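Side-chain contacts in NADP-dependent alcohol dehydrogenase (Entamoeba histolytica, PDB 2OUI), which probably catalyses the reversible, NADP(H)-dependent interconversion of alcohols with aldehydes or ketones at a zinc site, as a tetramer: residues A[179-184]-A[312-317]; A[138-143]-A[304-309]. The protein carries 1 engineered substitution. One frame throughout, in Å; residues are numbered along the deposited sequence.

Contact 1 (A[179-184]-A[312-317]); sequences GLMSVA and GKLDTS
Leu314 reaches across to Met181 and Ala184 with a single methyl. With CG anti to the backbone N (chi1 178°), the branch extends from the loop toward helix 177-188. CB remains on its own side, against helix 298-310. At the fork, Leu314 CD2 turns to Thr316 CG2 in its own loop (4.1 Å), and CD1 is the branch touching 179-184. Leu314 CD1 meets Ala184 CB at 4.2 Å and lies 4.3 Å from Met181 SD, close beside that contact; Met181 and Ala184 are three residues apart, on the same side of the helix. These loose apolar touches are buried. Next, the loop turns on itself: OD1 of Asp315 takes Ser317 OG at 2.6 Å through its syn lone pair, and Ser317 N at 3.0 Å from above the carboxylate plane; the latter bond closes an Asx turn. His188, the last residue of helix 177-188, ties the sides together by bonding Ala184 O through ND1 and Lys313 O through NE2. The contact joins the helix that follows strand 170-173 of the parallel, Rossmann-type sheet to the loop between helix 298-310 and strand 320-325, with Val152 and Phe156 of helix 148-161 along one flank and Tyr210 beside Met181 and Ala184.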
# COMPACT_ATOMS: atom_id res chain seq x y z
N GLY A 179 -18.02 -5.09 17.11
CA GLY A 179 -17.07 -4.15 17.74
C GLY A 179 -16.07 -4.82 18.66
O GLY A 179 -14.90 -4.40 18.76
N LEU A 180 -16.52 -5.81 19.42
CA LEU A 180 -15.63 -6.57 20.29
C LEU A 180 -14.55 -7.23 19.46
O LEU A 180 -13.38 -7.31 19.87
CB LEU A 180 -16.41 -7.61 21.11
CG LEU A 180 -17.33 -7.08 22.22
CD1 LEU A 180 -18.14 -8.23 22.85
CD2 LEU A 180 -16.50 -6.41 23.28
N MET A 181 -14.94 -7.71 18.28
CA MET A 181 -13.98 -8.34 17.38
C MET A 181 -13.09 -7.29 16.72
O MET A 181 -11.96 -7.59 16.38
CB MET A 181 -14.64 -9.28 16.36
CG MET A 181 -15.15 -10.61 17.00
SD MET A 181 -13.74 -11.54 17.69
CE MET A 181 -13.83 -11.24 19.46
N SER A 182 -13.59 -6.05 16.60
CA SER A 182 -12.74 -4.93 16.13
C SER A 182 -11.70 -4.53 17.18
O SER A 182 -10.58 -4.14 16.83
CB SER A 182 -13.57 -3.70 15.78
OG SER A 182 -14.33 -3.92 14.59
N VAL A 183 -12.08 -4.59 18.46
CA VAL A 183 -11.13 -4.48 19.55
C VAL A 183 -10.10 -5.58 19.46
O VAL A 183 -8.89 -5.32 19.56
CB VAL A 183 -11.82 -4.44 20.94
CG1 VAL A 183 -10.78 -4.50 22.07
CG2 VAL A 183 -12.68 -3.16 21.10
N ALA A 184 -10.55 -6.82 19.33
CA ALA A 184 -9.61 -7.94 19.24
C ALA A 184 -8.71 -7.80 17.98
O ALA A 184 -7.50 -8.01 18.06
CB ALA A 184 -10.34 -9.29 19.29
N GLY A 312 -4.59 -20.76 19.84
CA GLY A 312 -4.85 -20.27 21.21
C GLY A 312 -4.70 -18.76 21.34
O GLY A 312 -4.56 -18.23 22.45
N LYS A 313 -4.73 -18.08 20.20
CA LYS A 313 -4.53 -16.63 20.11
C LYS A 313 -5.81 -15.82 19.94
O LYS A 313 -5.78 -14.58 19.88
CB LYS A 313 -3.56 -16.33 18.96
CG LYS A 313 -2.21 -16.99 19.15
CD LYS A 313 -1.22 -16.53 18.11
CE LYS A 313 0.14 -17.09 18.45
NZ LYS A 313 1.19 -16.57 17.50
N LEU A 314 -6.94 -16.50 19.85
CA LEU A 314 -8.24 -15.83 19.78
C LEU A 314 -9.30 -16.72 20.41
O LEU A 314 -9.42 -17.88 20.03
CB LEU A 314 -8.64 -15.54 18.33
CG LEU A 314 -10.01 -14.87 18.10
CD1 LEU A 314 -10.08 -13.46 18.74
CD2 LEU A 314 -10.35 -14.78 16.60
N ASP A 315 -10.06 -16.17 21.36
CA ASP A 315 -11.11 -16.92 22.05
C ASP A 315 -12.44 -16.27 21.73
O ASP A 315 -12.74 -15.17 22.21
CB ASP A 315 -10.83 -16.94 23.56
CG ASP A 315 -11.97 -17.54 24.37
OD1 ASP A 315 -12.86 -18.19 23.79
OD2 ASP A 315 -11.98 -17.36 25.61
N THR A 316 -13.22 -16.93 20.87
CA THR A 316 -14.50 -16.37 20.43
C THR A 316 -15.65 -16.81 21.35
O THR A 316 -16.79 -16.36 21.17
CB THR A 316 -14.85 -16.81 18.99
OG1 THR A 316 -14.95 -18.24 18.93
CG2 THR A 316 -13.81 -16.36 18.00
N SER A 317 -15.37 -17.70 22.30
CA SER A 317 -16.42 -18.18 23.20
C SER A 317 -17.01 -17.07 24.07
O SER A 317 -18.17 -17.15 24.45
CB SER A 317 -15.93 -19.34 24.07
OG SER A 317 -15.04 -18.88 25.07

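Contact 2 (A[138-143]-A[304-309])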
# COMPACT_ATOMS: atom_id res chain seq x y z
N ARG A 138 -10.45 -29.79 13.69
CA ARG A 138 -10.90 -30.70 14.74
C ARG A 138 -10.83 -30.09 16.15
O ARG A 138 -11.56 -30.51 17.05
CB ARG A 138 -10.15 -32.04 14.65
CG ARG A 138 -10.52 -32.88 13.40
CD ARG A 138 -9.90 -34.30 13.41
NE ARG A 138 -9.78 -34.86 12.05
CZ ARG A 138 -10.58 -35.80 11.53
NH1 ARG A 138 -11.56 -36.33 12.24
NH2 ARG A 138 -10.38 -36.21 10.28
N ASP A 139 -9.98 -29.07 16.34
CA ASP A 139 -9.79 -28.45 17.66
C ASP A 139 -10.64 -27.18 17.89
O ASP A 139 -10.39 -26.40 18.83
CB ASP A 139 -8.29 -28.18 17.90
CG ASP A 139 -7.71 -27.09 16.98
OD1 ASP A 139 -8.32 -26.73 15.95
OD2 ASP A 139 -6.63 -26.58 17.32
N ILE A 140 -11.64 -26.94 17.03
CA ILE A 140 -12.54 -25.80 17.21
C ILE A 140 -13.98 -26.27 17.38
O ILE A 140 -14.49 -27.03 16.54
CB ILE A 140 -12.45 -24.75 16.07
CG1 ILE A 140 -11.00 -24.30 15.85
CG2 ILE A 140 -13.34 -23.55 16.38
CD1 ILE A 140 -10.82 -23.18 14.81
N LYS A 141 -14.64 -25.82 18.44
CA LYS A 141 -16.04 -26.19 18.67
C LYS A 141 -16.93 -25.52 17.63
O LYS A 141 -16.71 -24.35 17.28
CB LYS A 141 -16.48 -25.78 20.08
CG LYS A 141 -15.77 -26.57 21.16
CD LYS A 141 -15.50 -25.72 22.38
CE LYS A 141 -16.52 -25.95 23.47
NZ LYS A 141 -15.99 -25.38 24.73
N PRO A 142 -17.93 -26.25 17.12
CA PRO A 142 -18.81 -25.59 16.14
C PRO A 142 -19.30 -24.21 16.59
O PRO A 142 -19.34 -23.28 15.78
CB PRO A 142 -19.97 -26.58 15.99
CG PRO A 142 -19.37 -27.92 16.36
CD PRO A 142 -18.29 -27.66 17.37
N GLU A 143 -19.66 -24.07 17.86
CA GLU A 143 -20.23 -22.82 18.37
C GLU A 143 -19.19 -21.70 18.35
O GLU A 143 -19.51 -20.55 18.01
CB GLU A 143 -20.79 -23.01 19.78
CG GLU A 143 -21.93 -24.01 19.84
CD GLU A 143 -21.50 -25.46 20.17
OE1 GLU A 143 -20.35 -25.87 19.86
OE2 GLU A 143 -22.35 -26.20 20.74
N LYS A 304 -7.53 -18.62 7.64
CA LYS A 304 -6.60 -17.68 8.31
C LYS A 304 -7.09 -17.35 9.70
O LYS A 304 -6.33 -17.48 10.67
CB LYS A 304 -6.48 -16.36 7.55
CG LYS A 304 -6.08 -16.47 6.09
CD LYS A 304 -4.70 -16.91 5.93
CE LYS A 304 -3.79 -15.73 5.81
NZ LYS A 304 -2.51 -16.32 5.32
N LEU A 305 -8.35 -16.93 9.79
CA LEU A 305 -8.94 -16.52 11.08
C LEU A 305 -9.05 -17.73 12.02
O LEU A 305 -8.71 -17.64 13.21
CB LEU A 305 -10.30 -15.87 10.85
CG LEU A 305 -10.21 -14.54 10.08
CD1 LEU A 305 -11.59 -13.97 9.90
CD2 LEU A 305 -9.32 -13.56 10.84
N ALA A 306 -9.46 -18.86 11.47
CA ALA A 306 -9.56 -20.09 12.27
C ALA A 306 -8.22 -20.47 12.88
O ALA A 306 -8.16 -21.08 13.97
CB ALA A 306 -10.11 -21.26 11.45
N SER A 307 -7.12 -20.16 12.19
CA SER A 307 -5.81 -20.52 12.73
C SER A 307 -5.51 -19.74 14.01
O SER A 307 -4.76 -20.20 14.85
CB SER A 307 -4.70 -20.33 11.70
OG SER A 307 -4.40 -18.96 11.56
N LEU A 308 -6.11 -18.54 14.16
CA LEU A 308 -5.94 -17.79 15.42
C LEU A 308 -6.61 -18.50 16.58
O LEU A 308 -6.14 -18.41 17.72
CB LEU A 308 -6.51 -16.37 15.30
CG LEU A 308 -5.71 -15.48 14.33
CD1 LEU A 308 -6.30 -14.08 14.21
CD2 LEU A 308 -4.27 -15.40 14.82
N ILE A 309 -7.74 -19.17 16.31
CA ILE A 309 -8.42 -19.94 17.35
C ILE A 309 -7.61 -21.20 17.68
O ILE A 309 -7.33 -21.47 18.85
CB ILE A 309 -9.87 -20.30 16.97
CG1 ILE A 309 -10.71 -19.04 16.71
CG2 ILE A 309 -10.53 -21.13 18.09
CD1 ILE A 309 -12.17 -19.35 16.32
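Ile140 holds CG1 beside its backbone N and anti to its carbonyl carbon (chi1 -54°), and with chi2 at -175° the extended chain carries CD1 out to Ala306 and Ile309. Ile309 sets CG2 anti to its own N, where it meets the flank of Ile140. The two isoleucine side chains cross at about a right angle: Ile140 CD1 sits 3.7 Å from Ile309 CB, while Ile309 CG2 lies 3.9 Å from Ile140 CG1. One turn back, the same CD1 reaches Ala306 CB at 3.9 Å and comes within 3.5 Å of Ala306 O, a carbonyl that also takes a weak 3.0 Å bond from Ile309 N. The methyl therefore rests on both side chain and backbone of the helix. A polar link lies close by, between Asp139 OD1 and Ser310 OG. Ile140 precedes Lys141, the N-cap of helix 142-145, and so the contact packs the lead-in to that short helix on helix 298-310. Leu305 and Leu308 of the latter pack on helix 148-161, and Lys304 forms a salt bridge with Asp168 of the second subunit.

In the fold
Contacts 1 and 2 lie 12 Å apart, centre to centre, and their later segments, 304-309 and 312-317, follow one another along helix 298-310 and the loop leaving it. The Schellman turn at Gly312 joins them: Lys313 N probably bonds Leu308 O at 2.9 Å, and Leu314 CB packs on Leu308 CB at 3.8 Å. Thr316 CG2 touches Ile309 CD1, also at 3.8 Å. Helix 148-161 is common to both: Phe156 meets Leu314 from contact 1 and Leu305 and Leu308 from contact 2. The same helix carries Asp150, which binds the zinc ion with Cys37 and His59. The side chain of Met181 is about 12 Å from the metal, so contact 1 lies outside the metal's first shell.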